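Local coordinates for protein glycosyl hydrolase family 26 (Bacteroides ovatus, PDB 4ZXO) that probably hydrolyses internal beta-1,4-mannosidic bonds of galactomannan, as a family 26 beta-mannanase with a beta/alpha-barrel fold, at residues F63-E69 with S99-R105; R162-E166 with L268-G272. All blocks are in the same frame, centred on the assembly; numbering follows the deposited sequence.

Interaction 1 (F63-E69 with S99-R105)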
ATOM      1  N   PHE A  63       2.698  -1.531  -6.195  1.00  6.17           N
ATOM      2  CA  PHE A  63       3.644  -0.899  -7.098  1.00  6.25           C
ATOM      3  C   PHE A  63       3.587   0.590  -6.820  1.00  6.30           C
ATOM      4  O   PHE A  63       2.692   1.045  -6.113  1.00  7.11           O
ATOM      5  CB  PHE A  63       3.325  -1.194  -8.588  1.00  7.96           C
ATOM      6  CG  PHE A  63       3.137  -2.670  -8.900  1.00  8.56           C
ATOM      7  CD1 PHE A  63       4.235  -3.489  -9.218  1.00  9.68           C
ATOM      8  CD2 PHE A  63       1.870  -3.228  -8.841  1.00  9.47           C
ATOM      9  CE1 PHE A  63       4.049  -4.823  -9.470  1.00 10.33           C
ATOM     10  CE2 PHE A  63       1.644  -4.582  -9.114  1.00 10.64           C
ATOM     11  CZ  PHE A  63       2.747  -5.391  -9.421  1.00 10.99           C
ATOM     12  N   ASP A  64       4.511   1.355  -7.394  1.00  7.14           N
ATOM     13  CA  ASP A  64       4.560   2.802  -7.099  1.00  7.12           C
ATOM     14  C   ASP A  64       4.391   3.612  -8.351  1.00  7.11           C
ATOM     15  O   ASP A  64       4.900   3.252  -9.416  1.00  9.10           O
ATOM     16  CB  ASP A  64       5.872   3.145  -6.407  1.00  7.62           C
ATOM     17  CG  ASP A  64       5.762   4.425  -5.559  1.00  8.85           C
ATOM     18  OD1 ASP A  64       5.452   4.285  -4.355  1.00 11.35           O
ATOM     19  OD2 ASP A  64       5.872   5.556  -6.100  1.00  7.83           O
ATOM     20  N   LEU A  65       3.624   4.697  -8.224  1.00  7.18           N
ATOM     21  CA  LEU A  65       3.393   5.602  -9.359  1.00  6.39           C
ATOM     22  C   LEU A  65       4.321   6.833  -9.364  1.00  7.61           C
ATOM     23  O   LEU A  65       4.198   7.684 -10.229  1.00  7.58           O
ATOM     24  CB  LEU A  65       1.943   6.051  -9.400  1.00  7.12           C
ATOM     25  CG  LEU A  65       0.950   4.927  -9.568  1.00  8.58           C
ATOM     26  CD1 LEU A  65      -0.486   5.482  -9.657  1.00 10.66           C
ATOM     27  CD2 LEU A  65       1.300   4.000 -10.778  1.00  9.07           C
ATOM     28  N   GLY A  66       5.276   6.893  -8.441  1.00  6.99           N
ATOM     29  CA  GLY A  66       6.176   8.030  -8.392  1.00  6.46           C
ATOM     30  C   GLY A  66       6.815   8.279  -9.741  1.00  7.45           C
ATOM     31  O   GLY A  66       7.332   7.343 -10.386  1.00  8.83           O
ATOM     32  N   GLU A  67       6.764   9.553 -10.148  1.00  8.48           N
ATOM     33  CA  GLU A  67       7.257  10.130 -11.434  1.00  8.15           C
ATOM     34  C   GLU A  67       6.272   9.981 -12.573  1.00  8.43           C
ATOM     35  O   GLU A  67       6.513  10.518 -13.644  1.00 10.62           O
ATOM     36  CB  GLU A  67       8.650   9.601 -11.841  1.00  9.71           C
ATOM     37  CG  GLU A  67       9.694   9.921 -10.771  1.00 11.04           C
ATOM     38  CD  GLU A  67      11.107   9.664 -11.229  1.00 13.66           C
ATOM     39  OE1 GLU A  67      11.370   9.476 -12.444  1.00 15.94           O
ATOM     40  OE2 GLU A  67      11.999   9.694 -10.383  1.00 14.92           O
ATOM     41  N   ILE A  68       5.105   9.362 -12.371  1.00  7.84           N
ATOM     42  CA  ILE A  68       4.091   9.433 -13.429  1.00  8.65           C
ATOM     43  C   ILE A  68       3.748  10.872 -13.711  1.00  9.28           C
ATOM     44  O   ILE A  68       3.452  11.235 -14.881  1.00 11.97           O
ATOM     45  CB  ILE A  68       2.827   8.590 -13.092  1.00  8.90           C
ATOM     46  CG1 ILE A  68       2.040   8.276 -14.414  1.00 11.17           C
ATOM     47  CG2 ILE A  68       1.955   9.304 -12.019  1.00  8.97           C
ATOM     48  CD1 ILE A  68       1.162   7.086 -14.304  1.00 13.98           C
ATOM     49  N   GLU A  69       3.835  11.716 -12.685  1.00  8.87           N
ATOM     50  CA  GLU A  69       3.501  13.135 -12.817  1.00  9.12           C
ATOM     51  C   GLU A  69       4.439  13.868 -13.769  1.00 10.64           C
ATOM     52  O   GLU A  69       4.099  14.991 -14.221  1.00 12.29           O
ATOM     53  CB  GLU A  69       3.560  13.815 -11.450  1.00  9.06           C
ATOM     54  CG  GLU A  69       4.912  13.691 -10.693  1.00  9.03           C
ATOM     55  CD  GLU A  69       5.106  12.375  -9.933  1.00  8.46           C
ATOM     56  OE1 GLU A  69       4.307  11.428 -10.102  1.00  8.68           O
ATOM     57  OE2 GLU A  69       6.131  12.286  -9.185  1.00  9.61           O
ATOM     58  N   SER A  99      -2.376  -2.803  -4.789  1.00  6.39           N
ATOM     59  CA  SER A  99      -2.293  -1.506  -4.136  1.00  6.57           C
ATOM     60  C   SER A  99      -1.236  -0.654  -4.816  1.00  6.96           C
ATOM     61  O   SER A  99      -0.269  -1.186  -5.385  1.00  8.23           O
ATOM     62  CB  SER A  99      -1.961  -1.668  -2.644  1.00  6.26           C
ATOM     63  OG  SER A  99      -1.959  -0.384  -2.009  1.00  8.34           O
ATOM     64  N   LEU A 100      -1.431   0.658  -4.844  1.00  5.97           N
ATOM     65  CA  LEU A 100      -0.446   1.565  -5.467  1.00  6.29           C
ATOM     66  C   LEU A 100      -0.078   2.668  -4.491  1.00  6.20           C
ATOM     67  O   LEU A 100      -1.001   3.312  -3.930  1.00  7.58           O
ATOM     68  CB  LEU A 100      -1.023   2.211  -6.739  1.00  6.74           C
ATOM     69  CG  LEU A 100      -1.315   1.161  -7.809  1.00  8.03           C
ATOM     70  CD1 LEU A 100      -2.107   1.841  -8.938  1.00 10.18           C
ATOM     71  CD2 LEU A 100      -0.034   0.569  -8.401  1.00  8.94           C
ATOM     72  N   SER A 101       1.209   2.868  -4.273  1.00  6.15           N
ATOM     73  CA  SER A 101       1.663   4.027  -3.532  1.00  6.07           C
ATOM     74  C   SER A 101       2.154   5.096  -4.512  1.00  6.84           C
ATOM     75  O   SER A 101       2.184   4.864  -5.726  1.00  6.57           O
ATOM     76  CB  SER A 101       2.766   3.636  -2.540  1.00  7.59           C
ATOM     77  OG  SER A 101       3.711   2.806  -3.177  1.00  8.86           O
ATOM     78  N   TRP A 102       2.518   6.266  -4.001  1.00  6.44           N
ATOM     79  CA  TRP A 102       2.874   7.381  -4.887  1.00  6.45           C
ATOM     80  C   TRP A 102       3.968   8.202  -4.251  1.00  6.92           C
ATOM     81  O   TRP A 102       3.682   9.199  -3.532  1.00  7.71           O
ATOM     82  CB  TRP A 102       1.623   8.283  -5.145  1.00  6.63           C
ATOM     83  CG  TRP A 102       1.812   9.282  -6.255  1.00  6.58           C
ATOM     84  CD1 TRP A 102       2.737   9.241  -7.278  1.00  6.26           C
ATOM     85  CD2 TRP A 102       1.030  10.456  -6.464  1.00  6.75           C
ATOM     86  NE1 TRP A 102       2.578  10.351  -8.092  1.00  6.99           N
ATOM     87  CE2 TRP A 102       1.546  11.109  -7.610  1.00  7.00           C
ATOM     88  CE3 TRP A 102      -0.028  11.037  -5.765  1.00  7.56           C
ATOM     89  CZ2 TRP A 102       1.027  12.314  -8.101  1.00  8.79           C
ATOM     90  CZ3 TRP A 102      -0.574  12.239  -6.261  1.00  9.37           C
ATOM     91  CH2 TRP A 102      -0.044  12.869  -7.443  1.00  9.02           C
ATOM     92  N   HIS A 103       5.217   7.812  -4.512  1.00  7.04           N
ATOM     93  CA  HIS A 103       6.322   8.644  -4.040  1.00  7.23           C
ATOM     94  C   HIS A 103       6.521   9.816  -5.039  1.00  7.00           C
ATOM     95  O   HIS A 103       7.453   9.826  -5.897  1.00  7.65           O
ATOM     96  CB  HIS A 103       7.607   7.809  -3.889  1.00  8.65           C
ATOM     97  CG  HIS A 103       7.614   6.937  -2.680  1.00  8.32           C
ATOM     98  ND1 HIS A 103       6.939   5.732  -2.612  1.00  9.03           N
ATOM     99  CD2 HIS A 103       8.294   7.055  -1.516  1.00  9.98           C
ATOM    100  CE1 HIS A 103       7.196   5.156  -1.442  1.00  9.60           C
ATOM    101  NE2 HIS A 103       8.005   5.946  -0.756  1.00 10.12           N
ATOM    102  N   VAL A 104       5.622  10.787  -4.918  1.00  6.23           N
ATOM    103  CA  VAL A 104       5.526  11.893  -5.867  1.00  6.56           C
ATOM    104  C   VAL A 104       6.649  12.905  -5.649  1.00  6.07           C
ATOM    105  O   VAL A 104       7.091  13.167  -4.505  1.00  7.29           O
ATOM    106  CB  VAL A 104       4.131  12.559  -5.719  1.00  7.27           C
ATOM    107  CG1 VAL A 104       3.823  12.960  -4.248  1.00  7.93           C
ATOM    108  CG2 VAL A 104       3.855  13.719  -6.673  1.00  6.92           C
ATOM    109  N   ARG A 105       7.110  13.455  -6.771  1.00  6.66           N
ATOM    110  CA  ARG A 105       8.137  14.476  -6.752  1.00  7.48           C
ATOM    111  C   ARG A 105       7.676  15.717  -5.968  1.00  8.26           C
ATOM    112  O   ARG A 105       6.469  15.936  -5.708  1.00  8.69           O
ATOM    113  CB  ARG A 105       8.482  14.893  -8.199  1.00  8.57           C
ATOM    114  CG  ARG A 105       8.979  13.788  -9.107  1.00 11.08           C
ATOM    115  CD  ARG A 105      10.353  13.233  -8.769  1.00 12.20           C
ATOM    116  NE  ARG A 105      11.405  14.260  -8.939  1.00 12.42           N
ATOM    117  CZ  ARG A 105      12.699  14.021  -8.804  1.00 14.08           C
ATOM    118  NH1 ARG A 105      13.126  12.809  -8.564  1.00 15.33           N
ATOM    119  NH2 ARG A 105      13.582  15.008  -8.948  1.00 14.67           N
TER
HETATM  120  O   HOH W   1      11.863  10.251  -7.686  1.00 13.85           O

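Interaction 2 (R162-E166 with L268-G272)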
ATOM      1  N   ARG A 162      -2.780   4.520  -2.117  1.00  5.85           N
ATOM      2  CA  ARG A 162      -2.279   4.900  -0.786  1.00  5.47           C
ATOM      3  C   ARG A 162      -1.308   6.048  -0.905  1.00  5.53           C
ATOM      4  O   ARG A 162      -0.098   5.870  -0.653  1.00  6.83           O
ATOM      5  CB  ARG A 162      -1.598   3.648  -0.158  1.00  7.48           C
ATOM      6  CG  ARG A 162      -1.223   3.793   1.269  1.00  6.81           C
ATOM      7  CD  ARG A 162      -0.696   2.463   1.802  1.00  8.24           C
ATOM      8  NE  ARG A 162       0.525   2.036   1.136  1.00  8.25           N
ATOM      9  CZ  ARG A 162       1.769   2.286   1.604  1.00  8.06           C
ATOM     10  NH1 ARG A 162       1.950   3.065   2.688  1.00  8.61           N
ATOM     11  NH2 ARG A 162       2.842   1.833   0.941  1.00  9.27           N
ATOM     12  N   PRO A 163      -1.777   7.231  -1.286  1.00  6.11           N
ATOM     13  CA  PRO A 163      -0.881   8.374  -1.451  1.00  6.26           C
ATOM     14  C   PRO A 163      -0.600   9.020  -0.074  1.00  6.84           C
ATOM     15  O   PRO A 163      -1.285   8.694   0.902  1.00  7.25           O
ATOM     16  CB  PRO A 163      -1.707   9.331  -2.332  1.00  6.75           C
ATOM     17  CG  PRO A 163      -3.129   9.077  -1.840  1.00  6.70           C
ATOM     18  CD  PRO A 163      -3.160   7.555  -1.702  1.00  6.49           C
ATOM     19  N   TRP A 164       0.355   9.937  -0.015  1.00  6.23           N
ATOM     20  CA  TRP A 164       0.521  10.807   1.174  1.00  5.38           C
ATOM     21  C   TRP A 164       0.770   9.987   2.431  1.00  5.75           C
ATOM     22  O   TRP A 164       0.277  10.291   3.530  1.00  7.27           O
ATOM     23  CB  TRP A 164      -0.717  11.706   1.396  1.00  5.95           C
ATOM     24  CG  TRP A 164      -1.221  12.379   0.127  1.00  6.20           C
ATOM     25  CD1 TRP A 164      -2.495  12.301  -0.399  1.00  7.86           C
ATOM     26  CD2 TRP A 164      -0.451  13.166  -0.803  1.00  6.48           C
ATOM     27  NE1 TRP A 164      -2.563  12.995  -1.581  1.00  8.40           N
ATOM     28  CE2 TRP A 164      -1.331  13.530  -1.861  1.00  7.37           C
ATOM     29  CE3 TRP A 164       0.905  13.569  -0.861  1.00  7.98           C
ATOM     30  CZ2 TRP A 164      -0.917  14.325  -2.931  1.00  8.06           C
ATOM     31  CZ3 TRP A 164       1.311  14.353  -1.937  1.00  8.92           C
ATOM     32  CH2 TRP A 164       0.407  14.694  -2.960  1.00  9.65           C
ATOM     33  N   HIS A 165       1.545   8.931   2.275  1.00  5.35           N
ATOM     34  CA  HIS A 165       1.765   7.990   3.379  1.00  5.52           C
ATOM     35  C   HIS A 165       2.803   8.497   4.409  1.00  5.90           C
ATOM     36  O   HIS A 165       3.570   9.427   4.164  1.00  5.87           O
ATOM     37  CB  HIS A 165       2.156   6.615   2.787  1.00  7.14           C
ATOM     38  CG  HIS A 165       3.480   6.580   2.099  1.00  6.99           C
ATOM     39  ND1 HIS A 165       3.789   7.357   0.996  1.00  6.76           N
ATOM     40  CD2 HIS A 165       4.550   5.764   2.305  1.00  7.34           C
ATOM     41  CE1 HIS A 165       5.015   7.054   0.597  1.00  6.84           C
ATOM     42  NE2 HIS A 165       5.489   6.076   1.366  1.00  7.22           N
ATOM     43  N   GLU A 166       2.810   7.863   5.563  1.00  6.35           N
ATOM     44  CA  GLU A 166       3.848   8.109   6.575  1.00  5.56           C
ATOM     45  C   GLU A 166       3.835   9.562   6.937  1.00  6.30           C
ATOM     46  O   GLU A 166       4.887  10.200   7.180  1.00  7.05           O
ATOM     47  CB  GLU A 166       5.238   7.632   6.100  1.00  6.52           C
ATOM     48  CG  GLU A 166       5.233   6.105   6.056  1.00  7.59           C
ATOM     49  CD  GLU A 166       6.416   5.442   5.443  1.00  8.20           C
ATOM     50  OE1 GLU A 166       7.443   6.092   5.267  1.00  9.37           O
ATOM     51  OE2 GLU A 166       6.319   4.204   5.156  1.00  8.86           O
ATOM     52  N   LEU A 268      -1.867  -3.727   7.591  1.00  7.04           N
ATOM     53  CA  LEU A 268      -0.477  -3.379   7.827  1.00  5.83           C
ATOM     54  C   LEU A 268       0.130  -3.142   6.443  1.00  6.24           C
ATOM     55  O   LEU A 268       0.454  -4.079   5.722  1.00  6.46           O
ATOM     56  CB  LEU A 268       0.210  -4.488   8.621  1.00  6.44           C
ATOM     57  CG  LEU A 268       1.705  -4.326   8.933  1.00  7.08           C
ATOM     58  CD1 LEU A 268       2.094  -2.972   9.588  1.00  8.18           C
ATOM     59  CD2 LEU A 268       2.147  -5.468   9.821  1.00  8.98           C
ATOM     60  N   THR A 269       0.103  -1.878   6.018  1.00  5.78           N
ATOM     61  CA  THR A 269       0.298  -1.540   4.617  1.00  6.27           C
ATOM     62  C   THR A 269       1.778  -1.559   4.199  1.00  6.72           C
ATOM     63  O   THR A 269       2.069  -1.674   3.004  1.00  7.16           O
ATOM     64  CB  THR A 269      -0.362  -0.162   4.279  1.00  6.81           C
ATOM     65  OG1 THR A 269      -0.038   0.799   5.294  1.00  8.16           O
ATOM     66  CG2 THR A 269      -1.892  -0.371   4.257  1.00  7.88           C
ATOM     67  N   GLU A 270       2.695  -1.435   5.161  1.00  6.32           N
ATOM     68  CA  GLU A 270       4.126  -1.727   4.907  1.00  6.56           C
ATOM     69  C   GLU A 270       4.706  -2.303   6.189  1.00  7.09           C
ATOM     70  O   GLU A 270       4.465  -1.765   7.275  1.00  7.84           O
ATOM     71  CB  GLU A 270       4.974  -0.496   4.564  1.00  7.90           C
ATOM     72  CG  GLU A 270       4.690   0.142   3.255  1.00 10.13           C
ATOM     73  CD  GLU A 270       5.670   1.230   2.905  1.00 10.61           C
ATOM     74  OE1 GLU A 270       6.827   1.207   3.373  1.00 12.38           O
ATOM     75  OE2 GLU A 270       5.304   2.138   2.138  1.00 10.74           O
ATOM     76  N   THR A 271       5.506  -3.352   6.090  1.00  7.13           N
ATOM     77  CA  THR A 271       6.311  -3.819   7.174  1.00  7.80           C
ATOM     78  C   THR A 271       7.459  -4.639   6.596  1.00  8.38           C
ATOM     79  O   THR A 271       7.623  -4.764   5.356  1.00  9.06           O
ATOM     80  CB  THR A 271       5.489  -4.668   8.186  1.00  7.64           C
ATOM     81  OG1 THR A 271       6.242  -4.842   9.410  1.00  8.65           O
ATOM     82  CG2 THR A 271       5.107  -5.979   7.621  1.00  8.91           C
ATOM     83  N   GLY A 272       8.291  -5.146   7.488  1.00  9.37           N
ATOM     84  CA  GLY A 272       9.407  -5.992   7.083  1.00 11.14           C
ATOM     85  C   GLY A 272      10.589  -5.855   7.984  1.00 11.45           C
ATOM     86  O   GLY A 272      10.657  -4.960   8.843  1.00 11.75           O
TER
HETATM   87  O   HOH W   2       7.300   3.908   1.693  1.00 16.84           O

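Interaction 1 (F63-E69 with S99-R105)
D64 reaches from the end of its strand across to S101 and H103. With CG anti to the backbone N (chi1 -156°), the side chain leans over the neighbouring strand: CB passes 3.9 Å from S101 OG, and CG places both carboxylate oxygens among N-H and O-H donors. OD1 takes the hydroxyl hydrogen of S101 OG at 2.6 Å and the ring N-H of H103 ND1 at 2.7 Å, the two coming from opposite faces of the carboxylate plane; OD1 itself lies in the plane of the imidazole. OD2 offers its syn lone pair to H103 N (2.8 Å, N-H...O 172°), while G66 N meets it on the anti side and closes an Asx turn. Four donors thus grip the buried carboxylate, and the ND1 bond helps to fix the rotation of the H103 ring.

Strands 60-64 and 97-101 run parallel, joined through helix 81-93 as a beta-alpha-beta unit of the TIM barrel, and S101 N to F63 O and L65 N to S101 O tie their backbones.

Past the strand ends E69 does similar work. Its chain bends at chi2 (-82°); OE1, lying in the indole plane, accepts from W102 NE1 (2.9 Å), which comes in from above the carboxylate plane, and OE2 receives R105 N at 2.9 Å. CD1 of the W102 indole lies 3.9 Å from L65 CB, and L65 CD1 meets L100 CD1. Farther along the loops, E67 OE2 and R105 NH1 form a long salt bridge of 3.8 Å, bridged by a water; R105 NH2 is held by G110 O.

Interaction 2 (R162-E166 with L268-G272)
R162 points its guanidinium edge at E270 across the mouth of the TIM barrel. In clan GH-A glycosidases, to which family 26 belongs, two carboxylates stand at the C-terminal ends of the fourth and seventh barrel strands; E166 and E270 occupy these places, consistent with the acid/base and nucleophile positions of the family. The ionic contact is a single straight bond: R162 NH2 donates to E270 OE2 (2.8 Å, N-H...O 169°), using the anti lone pair of that oxygen, with guanidinium and carboxylate planes 89° apart. An extended start and a bend at chi3 (63°) turn the arginine's head there, and D235 and S208 hold its NH1.

Van der Waals contact comes from T269, whose CB rests over one guanidinium face and lies 3.6 Å from R162 CD; its OG1 is hydrogen-bonded to D235 OD1.

Among the polar contacts, one water links H165 NE2 (2.8 Å) to E270 OE2 (2.7 Å), lying in the imidazole plane. Two acidic groups also approach closely: the side chains of E166 and E270 cross at about a right angle, E166 OE1 held by W171 NE1 and E270 OE1 by Y237 OH, and E166 OE2 stops 3.5 Å from E270 OE1.

How the interactions relate
The centres of the two interactions lie about 12 Å apart on one parallel sheet, the curled wall of the barrel. Interaction 1 joins strands 60-64 and 97-101, and both its segments precede those of interaction 2 in the chain; interaction 2 spans the barrel mouth from the end of strand 159-162 to strand 266-271. Strands 97-101 and 159-162 are neighbours, and L100 O lies 2.8 Å from R162 N, a probable hydrogen bond. Further along, the H103 and H165 rings meet edge-to-face and V104 packs on W164. D64, which holds H103 in interaction 1, may thus help to place H165 indirectly, beside the probable catalytic centre of interaction 2.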